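Local structure of monomethylamine methyltransferase mtmB1 (Methanosarcina barkeri, 1TV3) at residues K123-G128 against R361-G366; H228-L233 against I256-M261; G304-R309 against Q333-A338. The protein transfers the methyl group of monomethylamine to the corrinoid cofactor of its partner protein MtmC, a step in methanogenesis from methylamine. One frame throughout, in Å; residues are numbered along the deposited sequence.

Contact 1 of 3, residues K123-G128 against R361-G366. With BG4 (5-(hydroxy-methyl-amino)-3-methyl-pyrrolidine-2-carboxylic acid), chain B.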
loop_
_atom_site.group_PDB
_atom_site.type_symbol
_atom_site.label_atom_id
_atom_site.label_comp_id
_atom_site.label_asym_id
_atom_site.label_seq_id
_atom_site.Cartn_x
_atom_site.Cartn_y
_atom_site.Cartn_z
ATOM N N LYS A 123 18.357 19.765 20.419
ATOM C CA LYS A 123 18.354 18.583 21.275
ATOM C C LYS A 123 18.536 17.308 20.450
ATOM O O LYS A 123 18.010 17.192 19.342
ATOM C CB LYS A 123 17.031 18.507 22.038
ATOM C CG LYS A 123 16.915 17.350 23.019
ATOM C CD LYS A 123 15.524 17.329 23.650
ATOM C CE LYS A 123 15.380 16.210 24.674
ATOM N NZ LYS A 123 13.970 16.066 25.148
ATOM N N PRO A 124 19.302 16.343 20.969
ATOM C CA PRO A 124 19.473 15.113 20.191
ATOM C C PRO A 124 18.192 14.282 20.229
ATOM O O PRO A 124 17.281 14.563 21.011
ATOM C CB PRO A 124 20.640 14.418 20.895
ATOM C CG PRO A 124 20.508 14.886 22.313
ATOM C CD PRO A 124 20.186 16.353 22.147
ATOM N N ILE A 125 18.112 13.276 19.368
ATOM C CA ILE A 125 16.953 12.403 19.341
ATOM C C ILE A 125 17.057 11.493 20.559
ATOM O O ILE A 125 18.136 10.997 20.882
ATOM C CB ILE A 125 16.931 11.536 18.057
ATOM C CG1 ILE A 125 16.722 12.427 16.830
ATOM C CG2 ILE A 125 15.834 10.480 18.152
ATOM C CD1 ILE A 125 15.431 13.235 16.866
ATOM N N VAL A 126 15.939 11.282 21.243
ATOM C CA VAL A 126 15.927 10.427 22.425
ATOM C C VAL A 126 15.343 9.065 22.075
ATOM O O VAL A 126 14.137 8.930 21.841
ATOM C CB VAL A 126 15.090 11.054 23.566
ATOM C CG1 VAL A 126 15.060 10.120 24.770
ATOM C CG2 VAL A 126 15.677 12.398 23.963
ATOM N N GLN A 127 16.209 8.059 22.024
ATOM C CA GLN A 127 15.793 6.697 21.717
ATOM C C GLN A 127 15.736 5.934 23.036
ATOM O O GLN A 127 16.773 5.567 23.593
ATOM C CB GLN A 127 16.794 6.041 20.768
ATOM C CG GLN A 127 16.365 4.668 20.281
ATOM C CD GLN A 127 17.049 4.284 18.984
ATOM O OE1 GLN A 127 18.183 3.796 18.978
ATOM N NE2 GLN A 127 16.366 4.523 17.872
ATOM N N GLY A 128 14.523 5.712 23.536
ATOM C CA GLY A 128 14.367 5.028 24.805
ATOM C C GLY A 128 13.808 3.625 24.729
ATOM O O GLY A 128 12.952 3.326 23.898
ATOM N N ARG A 361 26.364 14.201 19.675
ATOM C CA ARG A 361 25.655 12.988 19.249
ATOM C C ARG A 361 24.275 13.359 18.707
ATOM O O ARG A 361 23.623 14.265 19.229
ATOM C CB ARG A 361 25.473 12.019 20.421
ATOM C CG ARG A 361 26.756 11.437 20.982
ATOM C CD ARG A 361 27.405 10.451 20.022
ATOM N NE ARG A 361 28.670 9.962 20.562
ATOM C CZ ARG A 361 29.472 9.103 19.943
ATOM N NH1 ARG A 361 29.145 8.622 18.750
ATOM N NH2 ARG A 361 30.610 8.735 20.515
ATOM N N GLU A 362 23.830 12.661 17.666
ATOM C CA GLU A 362 22.515 12.928 17.090
ATOM C C GLU A 362 21.439 12.103 17.787
ATOM O O GLU A 362 20.275 12.504 17.839
ATOM C CB GLU A 362 22.482 12.592 15.594
ATOM C CG GLU A 362 23.141 13.604 14.672
ATOM C CD GLU A 362 24.655 13.581 14.742
ATOM O OE1 GLU A 362 25.230 12.488 14.944
ATOM O OE2 GLU A 362 25.267 14.657 14.572
ATOM N N ILE A 363 21.839 10.955 18.329
ATOM C CA ILE A 363 20.903 10.053 18.990
ATOM C C ILE A 363 21.419 9.496 20.312
ATOM O O ILE A 363 22.573 9.087 20.418
ATOM C CB ILE A 363 20.572 8.855 18.064
ATOM C CG1 ILE A 363 19.940 9.360 16.761
ATOM C CG2 ILE A 363 19.646 7.873 18.775
ATOM C CD1 ILE A 363 19.765 8.277 15.701
ATOM N N LEU A 364 20.557 9.495 21.322
ATOM C CA LEU A 364 20.904 8.944 22.629
ATOM C C LEU A 364 20.058 7.679 22.743
ATOM O O LEU A 364 18.831 7.747 22.681
ATOM C CB LEU A 364 20.530 9.919 23.746
ATOM C CG LEU A 364 20.986 11.371 23.588
ATOM C CD1 LEU A 364 20.669 12.125 24.871
ATOM C CD2 LEU A 364 22.481 11.430 23.282
ATOM N N SER A 365 20.706 6.531 22.908
ATOM C CA SER A 365 19.987 5.263 22.987
ATOM C C SER A 365 20.192 4.585 24.346
ATOM O O SER A 365 21.254 4.011 24.610
ATOM C CB SER A 365 20.465 4.350 21.852
ATOM O OG SER A 365 19.573 3.276 21.624
ATOM N N GLY A 366 19.172 4.659 25.202
ATOM C CA GLY A 366 19.255 4.065 26.527
ATOM C C GLY A 366 17.884 3.780 27.118
ATOM O O GLY A 366 16.871 4.055 26.472
HETATM C C1 BG4 B . 21.096 -0.070 21.044
HETATM C C2 BG4 B . 22.070 -1.051 21.689
HETATM C C3 BG4 B . 21.354 -2.089 22.544
HETATM C C4 BG4 B . 21.221 -3.321 21.635
HETATM C C5 BG4 B . 22.424 -3.292 20.691
HETATM C C6 BG4 B . 22.210 -2.318 23.685
HETATM N N1 BG4 B . 22.892 -1.844 20.669
HETATM O O1 BG4 B . 20.840 1.000 21.622
HETATM N N2 BG4 B . 22.032 -3.673 19.361
HETATM O O2 BG4 B . 21.174 -2.823 18.531
HETATM C C7 BG4 B . 23.223 -3.965 18.576
#

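Contact 2 of 3, residues H228-L233 against I256-M261. With BG4 (5-(hydroxy-methyl-amino)-3-methyl-pyrrolidine-2-carboxylic acid), chain B.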
loop_
_atom_site.group_PDB
_atom_site.type_symbol
_atom_site.label_atom_id
_atom_site.label_comp_id
_atom_site.label_asym_id
_atom_site.label_seq_id
_atom_site.Cartn_x
_atom_site.Cartn_y
_atom_site.Cartn_z
ATOM N N HIS A 228 18.185 -0.524 11.653
ATOM C CA HIS A 228 18.561 -1.936 11.625
ATOM C C HIS A 228 19.980 -2.119 12.140
ATOM O O HIS A 228 20.933 -1.579 11.582
ATOM C CB HIS A 228 18.413 -2.476 10.206
ATOM C CG HIS A 228 17.002 -2.435 9.712
ATOM N ND1 HIS A 228 16.292 -3.572 9.385
ATOM C CD2 HIS A 228 16.142 -1.400 9.563
ATOM C CE1 HIS A 228 15.057 -3.238 9.062
ATOM N NE2 HIS A 228 14.938 -1.926 9.163
ATOM N N GLU A 229 20.109 -2.902 13.203
ATOM C CA GLU A 229 21.396 -3.104 13.837
ATOM C C GLU A 229 22.313 -4.175 13.275
ATOM O O GLU A 229 21.872 -5.233 12.834
ATOM C CB GLU A 229 21.192 -3.370 15.336
ATOM C CG GLU A 229 20.617 -4.752 15.688
ATOM C CD GLU A 229 21.647 -5.881 15.593
ATOM O OE1 GLU A 229 22.855 -5.611 15.794
ATOM O OE2 GLU A 229 21.250 -7.043 15.337
ATOM N N VAL A 230 23.602 -3.859 13.298
ATOM C CA VAL A 230 24.661 -4.769 12.892
ATOM C C VAL A 230 25.826 -4.356 13.793
ATOM O O VAL A 230 26.092 -3.163 13.971
ATOM C CB VAL A 230 25.032 -4.632 11.400
ATOM C CG1 VAL A 230 25.529 -3.230 11.092
ATOM C CG2 VAL A 230 26.083 -5.677 11.050
ATOM N N SER A 231 26.506 -5.338 14.377
ATOM C CA SER A 231 27.590 -5.048 15.309
ATOM C C SER A 231 29.003 -5.388 14.881
ATOM O O SER A 231 29.276 -6.499 14.426
ATOM C CB SER A 231 27.331 -5.764 16.639
ATOM O OG SER A 231 26.071 -5.416 17.180
ATOM N N GLN A 232 29.906 -4.426 15.049
ATOM C CA GLN A 232 31.314 -4.652 14.751
ATOM C C GLN A 232 31.867 -5.327 16.010
ATOM O O GLN A 232 31.309 -5.159 17.098
ATOM C CB GLN A 232 32.051 -3.334 14.534
ATOM C CG GLN A 232 31.643 -2.554 13.302
ATOM C CD GLN A 232 32.585 -1.399 13.045
ATOM O OE1 GLN A 232 33.797 -1.596 12.939
ATOM N NE2 GLN A 232 32.038 -0.185 12.946
ATOM N N LEU A 233 32.952 -6.079 15.869
ATOM C CA LEU A 233 33.555 -6.760 17.012
ATOM C C LEU A 233 34.719 -5.938 17.581
ATOM O O LEU A 233 34.946 -4.808 17.148
ATOM C CB LEU A 233 34.021 -8.159 16.592
ATOM C CG LEU A 233 32.917 -9.009 15.946
ATOM C CD1 LEU A 233 33.463 -10.378 15.553
ATOM C CD2 LEU A 233 31.756 -9.164 16.921
ATOM N N ILE A 256 20.303 1.726 8.176
ATOM C CA ILE A 256 21.274 0.871 8.849
ATOM C C ILE A 256 22.035 1.521 9.998
ATOM O O ILE A 256 22.626 2.591 9.845
ATOM C CB ILE A 256 22.315 0.328 7.832
ATOM C CG1 ILE A 256 21.611 -0.535 6.779
ATOM C CG2 ILE A 256 23.403 -0.470 8.560
ATOM C CD1 ILE A 256 22.544 -1.101 5.709
ATOM N N MET A 257 22.015 0.864 11.154
ATOM C CA MET A 257 22.741 1.357 12.314
ATOM C C MET A 257 23.879 0.396 12.626
ATOM O O MET A 257 23.648 -0.742 13.043
ATOM C CB MET A 257 21.852 1.458 13.557
ATOM C CG MET A 257 22.648 1.929 14.779
ATOM S SD MET A 257 21.949 1.478 16.378
ATOM C CE MET A 257 22.477 -0.230 16.485
ATOM N N ASP A 258 25.105 0.856 12.411
ATOM C CA ASP A 258 26.284 0.052 12.692
ATOM C C ASP A 258 26.737 0.401 14.104
ATOM O O ASP A 258 26.855 1.575 14.447
ATOM C CB ASP A 258 27.392 0.392 11.696
ATOM C CG ASP A 258 28.733 -0.200 12.090
ATOM O OD1 ASP A 258 29.129 -1.235 11.509
ATOM O OD2 ASP A 258 29.385 0.376 12.986
ATOM N N GLU A 259 26.978 -0.615 14.925
ATOM C CA GLU A 259 27.427 -0.383 16.295
ATOM C C GLU A 259 28.834 -0.932 16.545
ATOM O O GLU A 259 29.285 -1.856 15.867
ATOM C CB GLU A 259 26.486 -1.054 17.302
ATOM C CG GLU A 259 27.207 -2.124 18.116
ATOM C CD GLU A 259 26.429 -2.630 19.297
ATOM O OE1 GLU A 259 26.018 -1.809 20.142
ATOM O OE2 GLU A 259 26.242 -3.860 19.382
ATOM N N GLN A 260 29.505 -0.360 17.541
ATOM C CA GLN A 260 30.830 -0.809 17.959
ATOM C C GLN A 260 31.064 -0.237 19.349
ATOM O O GLN A 260 30.872 0.959 19.581
ATOM C CB GLN A 260 31.922 -0.340 16.992
ATOM C CG GLN A 260 33.154 -1.258 16.965
ATOM C CD GLN A 260 34.120 -1.029 18.128
ATOM O OE1 GLN A 260 34.704 -1.978 18.663
ATOM N NE2 GLN A 260 34.306 0.230 18.507
ATOM N N MET A 261 31.450 -1.103 20.279
ATOM C CA MET A 261 31.698 -0.692 21.653
ATOM C C MET A 261 33.171 -0.872 22.004
ATOM O O MET A 261 33.573 -1.917 22.522
ATOM C CB MET A 261 30.835 -1.522 22.608
ATOM C CG MET A 261 29.335 -1.377 22.386
ATOM S SD MET A 261 28.377 -2.308 23.607
ATOM C CE MET A 261 28.407 -1.179 25.009
HETATM C C1 BG4 B . 21.096 -0.070 21.044
HETATM C C2 BG4 B . 22.070 -1.051 21.689
HETATM C C3 BG4 B . 21.354 -2.089 22.544
HETATM C C4 BG4 B . 21.221 -3.321 21.635
HETATM C C5 BG4 B . 22.424 -3.292 20.691
HETATM C C6 BG4 B . 22.210 -2.318 23.685
HETATM N N1 BG4 B . 22.892 -1.844 20.669
HETATM O O1 BG4 B . 20.840 1.000 21.622
HETATM N N2 BG4 B . 22.032 -3.673 19.361
HETATM O O2 BG4 B . 21.174 -2.823 18.531
HETATM C C7 BG4 B . 23.223 -3.965 18.576
HETATM O O HOH W 1 31.958 -3.908 19.470
#

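Contact 3 of 3, residues G304-R309 against Q333-A338. With BG4 (5-(hydroxy-methyl-amino)-3-methyl-pyrrolidine-2-carboxylic acid), chain B.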
loop_
_atom_site.group_PDB
_atom_site.type_symbol
_atom_site.label_atom_id
_atom_site.label_comp_id
_atom_site.label_asym_id
_atom_site.label_seq_id
_atom_site.Cartn_x
_atom_site.Cartn_y
_atom_site.Cartn_z
ATOM N N GLY A 304 32.405 -2.473 33.108
ATOM C CA GLY A 304 31.382 -2.827 32.135
ATOM C C GLY A 304 30.332 -1.742 31.945
ATOM O O GLY A 304 29.200 -2.025 31.550
ATOM N N SER A 305 30.712 -0.498 32.224
ATOM C CA SER A 305 29.809 0.640 32.083
ATOM C C SER A 305 30.314 1.635 31.044
ATOM O O SER A 305 31.519 1.746 30.806
ATOM C CB SER A 305 29.644 1.354 33.427
ATOM O OG SER A 305 28.957 2.583 33.266
ATOM N N THR A 306 29.381 2.360 30.434
ATOM C CA THR A 306 29.709 3.354 29.419
ATOM C C THR A 306 29.836 4.753 30.016
ATOM O O THR A 306 30.194 5.701 29.315
ATOM C CB THR A 306 28.621 3.415 28.329
ATOM O OG1 THR A 306 27.335 3.565 28.953
ATOM C CG2 THR A 306 28.638 2.155 27.477
ATOM N N ASN A 307 29.544 4.891 31.305
ATOM C CA ASN A 307 29.617 6.207 31.925
ATOM C C ASN A 307 30.724 6.419 32.960
ATOM O O ASN A 307 30.562 7.210 33.892
ATOM C CB ASN A 307 28.258 6.584 32.531
ATOM C CG ASN A 307 27.716 5.525 33.466
ATOM O OD1 ASN A 307 26.814 4.769 33.108
ATOM N ND2 ASN A 307 28.269 5.462 34.674
ATOM N N THR A 308 31.845 5.721 32.806
ATOM C CA THR A 308 32.955 5.926 33.729
ATOM C C THR A 308 33.682 7.147 33.174
ATOM O O THR A 308 33.469 7.529 32.021
ATOM C CB THR A 308 33.941 4.737 33.756
ATOM O OG1 THR A 308 34.642 4.668 32.510
ATOM C CG2 THR A 308 33.200 3.427 34.005
ATOM N N ARG A 309 34.533 7.762 33.988
ATOM C CA ARG A 309 35.267 8.942 33.556
ATOM C C ARG A 309 35.981 8.710 32.223
ATOM O O ARG A 309 35.905 9.543 31.315
ATOM C CB ARG A 309 36.275 9.348 34.635
ATOM C CG ARG A 309 37.096 10.589 34.321
ATOM C CD ARG A 309 37.937 10.986 35.528
ATOM N NE ARG A 309 37.097 11.401 36.651
ATOM C CZ ARG A 309 36.654 12.641 36.835
ATOM N NH1 ARG A 309 36.977 13.596 35.972
ATOM N NH2 ARG A 309 35.878 12.925 37.873
ATOM N N GLN A 333 25.210 4.463 23.320
ATOM C CA GLN A 333 24.327 3.635 24.143
ATOM C C GLN A 333 24.670 3.736 25.628
ATOM O O GLN A 333 25.824 3.944 25.995
ATOM C CB GLN A 333 24.369 2.179 23.667
ATOM C CG GLN A 333 25.748 1.562 23.657
ATOM C CD GLN A 333 25.801 0.310 22.807
ATOM O OE1 GLN A 333 25.207 -0.713 23.145
ATOM N NE2 GLN A 333 26.508 0.391 21.685
ATOM N N TYR A 334 23.655 3.564 26.469
ATOM C CA TYR A 334 23.791 3.715 27.914
ATOM C C TYR A 334 23.800 2.454 28.773
ATOM O O TYR A 334 22.802 1.728 28.847
ATOM C CB TYR A 334 22.681 4.651 28.418
ATOM C CG TYR A 334 22.791 6.069 27.899
ATOM C CD1 TYR A 334 22.881 6.330 26.529
ATOM C CD2 TYR A 334 22.850 7.150 28.782
ATOM C CE1 TYR A 334 23.035 7.629 26.053
ATOM C CE2 TYR A 334 23.005 8.454 28.318
ATOM C CZ TYR A 334 23.102 8.686 26.952
ATOM O OH TYR A 334 23.306 9.966 26.490
ATOM N N TYR A 335 24.930 2.219 29.436
ATOM C CA TYR A 335 25.089 1.073 30.327
ATOM C C TYR A 335 25.575 1.510 31.713
ATOM O O TYR A 335 26.777 1.516 31.987
ATOM C CB TYR A 335 26.085 0.061 29.754
ATOM C CG TYR A 335 25.502 -0.909 28.750
ATOM C CD1 TYR A 335 25.363 -0.562 27.401
ATOM C CD2 TYR A 335 25.099 -2.184 29.148
ATOM C CE1 TYR A 335 24.839 -1.467 26.473
ATOM C CE2 TYR A 335 24.575 -3.092 28.235
ATOM C CZ TYR A 335 24.450 -2.729 26.901
ATOM O OH TYR A 335 23.939 -3.638 26.004
ATOM N N PRO A 336 24.644 1.900 32.597
ATOM C CA PRO A 336 25.003 2.330 33.954
ATOM C C PRO A 336 25.254 1.096 34.808
ATOM O O PRO A 336 24.799 0.006 34.467
ATOM C CB PRO A 336 23.754 3.078 34.436
ATOM C CG PRO A 336 23.007 3.417 33.169
ATOM C CD PRO A 336 23.232 2.202 32.314
ATOM N N CYS A 337 25.969 1.267 35.918
ATOM C CA CYS A 337 26.236 0.156 36.822
ATOM C C CYS A 337 25.007 -0.110 37.688
ATOM O O CYS A 337 24.575 -1.252 37.828
ATOM C CB CYS A 337 27.426 0.473 37.735
ATOM S SG CYS A 337 29.016 0.583 36.906
ATOM N N ALA A 338 24.446 0.949 38.262
ATOM C CA ALA A 338 23.282 0.821 39.137
ATOM C C ALA A 338 22.002 0.431 38.401
ATOM O O ALA A 338 21.863 0.659 37.197
ATOM C CB ALA A 338 23.067 2.118 39.909
HETATM C C1 BG4 B . 21.096 -0.070 21.044
HETATM C C2 BG4 B . 22.070 -1.051 21.689
HETATM C C3 BG4 B . 21.354 -2.089 22.544
HETATM C C4 BG4 B . 21.221 -3.321 21.635
HETATM C C5 BG4 B . 22.424 -3.292 20.691
HETATM C C6 BG4 B . 22.210 -2.318 23.685
HETATM N N1 BG4 B . 22.892 -1.844 20.669
HETATM O O1 BG4 B . 20.840 1.000 21.622
HETATM N N2 BG4 B . 22.032 -3.673 19.361
HETATM O O2 BG4 B . 21.174 -2.823 18.531
HETATM C C7 BG4 B . 23.223 -3.965 18.576
#

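Contact 1 of 3, residues K123-G128 against R361-G366
Strands 125-128 and 363-366 pair in parallel register, Ile-125 beside Ile-363 and Gln-127 beside Ser-365, and so join the first and last strands of the TIM barrel and close its sheet. The ladder begins with Ile-125 N donating to Glu-362 O at 2.8 Å and continues with Leu-364 N on Ile-125 O. Gln-127 N then reaches Leu-364 O at 2.7 Å, and Gly-366 N donates to Gln-127 O. Towards the barrel interior, Ile-125 CB meets Ile-363 CG1 at 3.9 Å. One step on, Gln-127 has CG anti to its backbone N (chi1 -174°), a setting that carries OE1 across to within 3.0 Å of Ser-365 OG, while NE2 bonds Thr-155 on the adjoining strand 155-161. The hydroxyl of Ser-365 is spent on the bound BG4, donating to its O1 at 2.6 Å. The outer face is apolar: the Pro-124 ring lies obliquely against the Leu-364 branch, Pro-124 CG 3.8 Å from Leu-364 CD1. Helices 343-359 and 380-393 cover this side, contacting both Pro-124 and Leu-364, and Val-126 packs on Met-386 of the second helix, while strand 155-161 hydrogen-bonds to the other edge of 125-128.

Contact 2 of 3, residues H228-L233 against I256-M261
Ser-231 and Glu-259 join side by side on the inner wall of the TIM barrel, where strands 227-231 and 255-259, linked through helix 240-251 as a beta-alpha-beta unit, face the bound BG4. Together with Lys-202, BG4 is consistent with the modified side chain of pyrrolysine, and these residues would then line the active-site pocket. Ser-231 OG donates to Glu-259 OE2 at 2.7 Å, on the anti side of the carboxylate and 24° out of its plane. The other oxygen, Glu-259 OE1, accepts from BG4 N1 at 3.2 Å, and Gln-333 gives it a second bond from outside the pair. The carboxylate is thus gripped through both oxygens, which should limit its rotation. With an alanine in place of Glu-259, BG4 N1, Ser-231 OG and Gln-333 NE2 would probably lose their shared acceptor group, and a gap is likely to open beside the ligand methyl C7. Deeper in the barrel, Met-257 bends at chi3 (79°), which turns its CE onto Glu-229 CB at 3.6 Å, both of them near BG4 O2.

Behind these groups the parallel ladder sets the spacing: Met-257 N donates to His-228 O, Val-230 N to Met-257 O, Glu-259 N to Val-230 O, and Gln-232 N to Glu-259 O at 2.8 Å. On the outer face Val-230 CG1 lies against Ile-256 CG2 and Asp-258 CB, under helix 240-251. One residue beyond Ser-231, Gln-232 reaches back to Asp-258, their chains crossing at about a right angle with amide and carboxylate planes 56° apart. Asp-258 has further partners, His-294 on OD2 and Ser-289 on OD1, while the Gln-232 amide also bonds Thr-281 and Asn-284 of helix 271-288. Gln-232 NE2 meets Asp-258 OD2 at 2.7 Å on its syn side, with the oxygen almost in the amide plane.

Contact 3 of 3, residues G304-R309 against Q333-A338
Thr-306 CG2 approaches the Tyr-335 ring obliquely, as does methyl C6 of the bound BG4, while Gln-333 OE1 lies at the ring's edge, in its plane. Thr-306 and Tyr-335 belong to two loops that follow TIM-barrel strands 293-300 and 330-333, and Gln-333 ends the second strand; this is the end of the barrel where such folds carry their active site. The ring's hydroxyl end reaches the ligand, Tyr-335 OH standing 3.2 Å from BG4 C6; Gln-333 OE1 is 3.4 Å from the same methyl, its amide held through NE2 by Glu-259 and Asp-296 O.

The backbone of Tyr-335 is clasped by the facing loop. Its N donates to Thr-306 OG1 at 2.8 Å, a bond made possible because chi1 of 51° sets that hydroxyl between the backbone N and the carbonyl carbon; Gln-352 of helix 343-359 is a further partner of OG1. Tyr-335 O accepts twice, from Ser-305 OG at 2.7 Å and from Thr-306 N at 3.1 Å, both donors tilted out of the carbonyl plane. Ser-305 OG in turn accepts from Asn-307 N, forming an ST turn that holds the hydroxyl in place. Asn-307 OD1 comes to 3.2 Å from Pro-336 CA, while its ND2 bonds Glu-348. At the far end of the contact, Cys-337 SG rests against Ser-305 CB at 3.6 Å.

From the N terminus, strand 125-128 comes first, and its partner 363-366 arrives more than 230 residues later, so contact 1 closes a long loop that encloses both others. Within it, contact 2 closes a short excursion through helix 240-251; contact 3 then follows in series, joining the loop before helix 309-325 to the one after strand 330-333. Contacts 1 and 2 belong to the same barrel sheet and do not touch, their nearest atoms about 5 Å apart. Contact 3 meets both: Tyr-334 N probably bonds Ser-365 O, and Met-261 packs on Gln-333, Tyr-335 and Thr-306. All three converge on BG4, which they approach from different parts of the barrel.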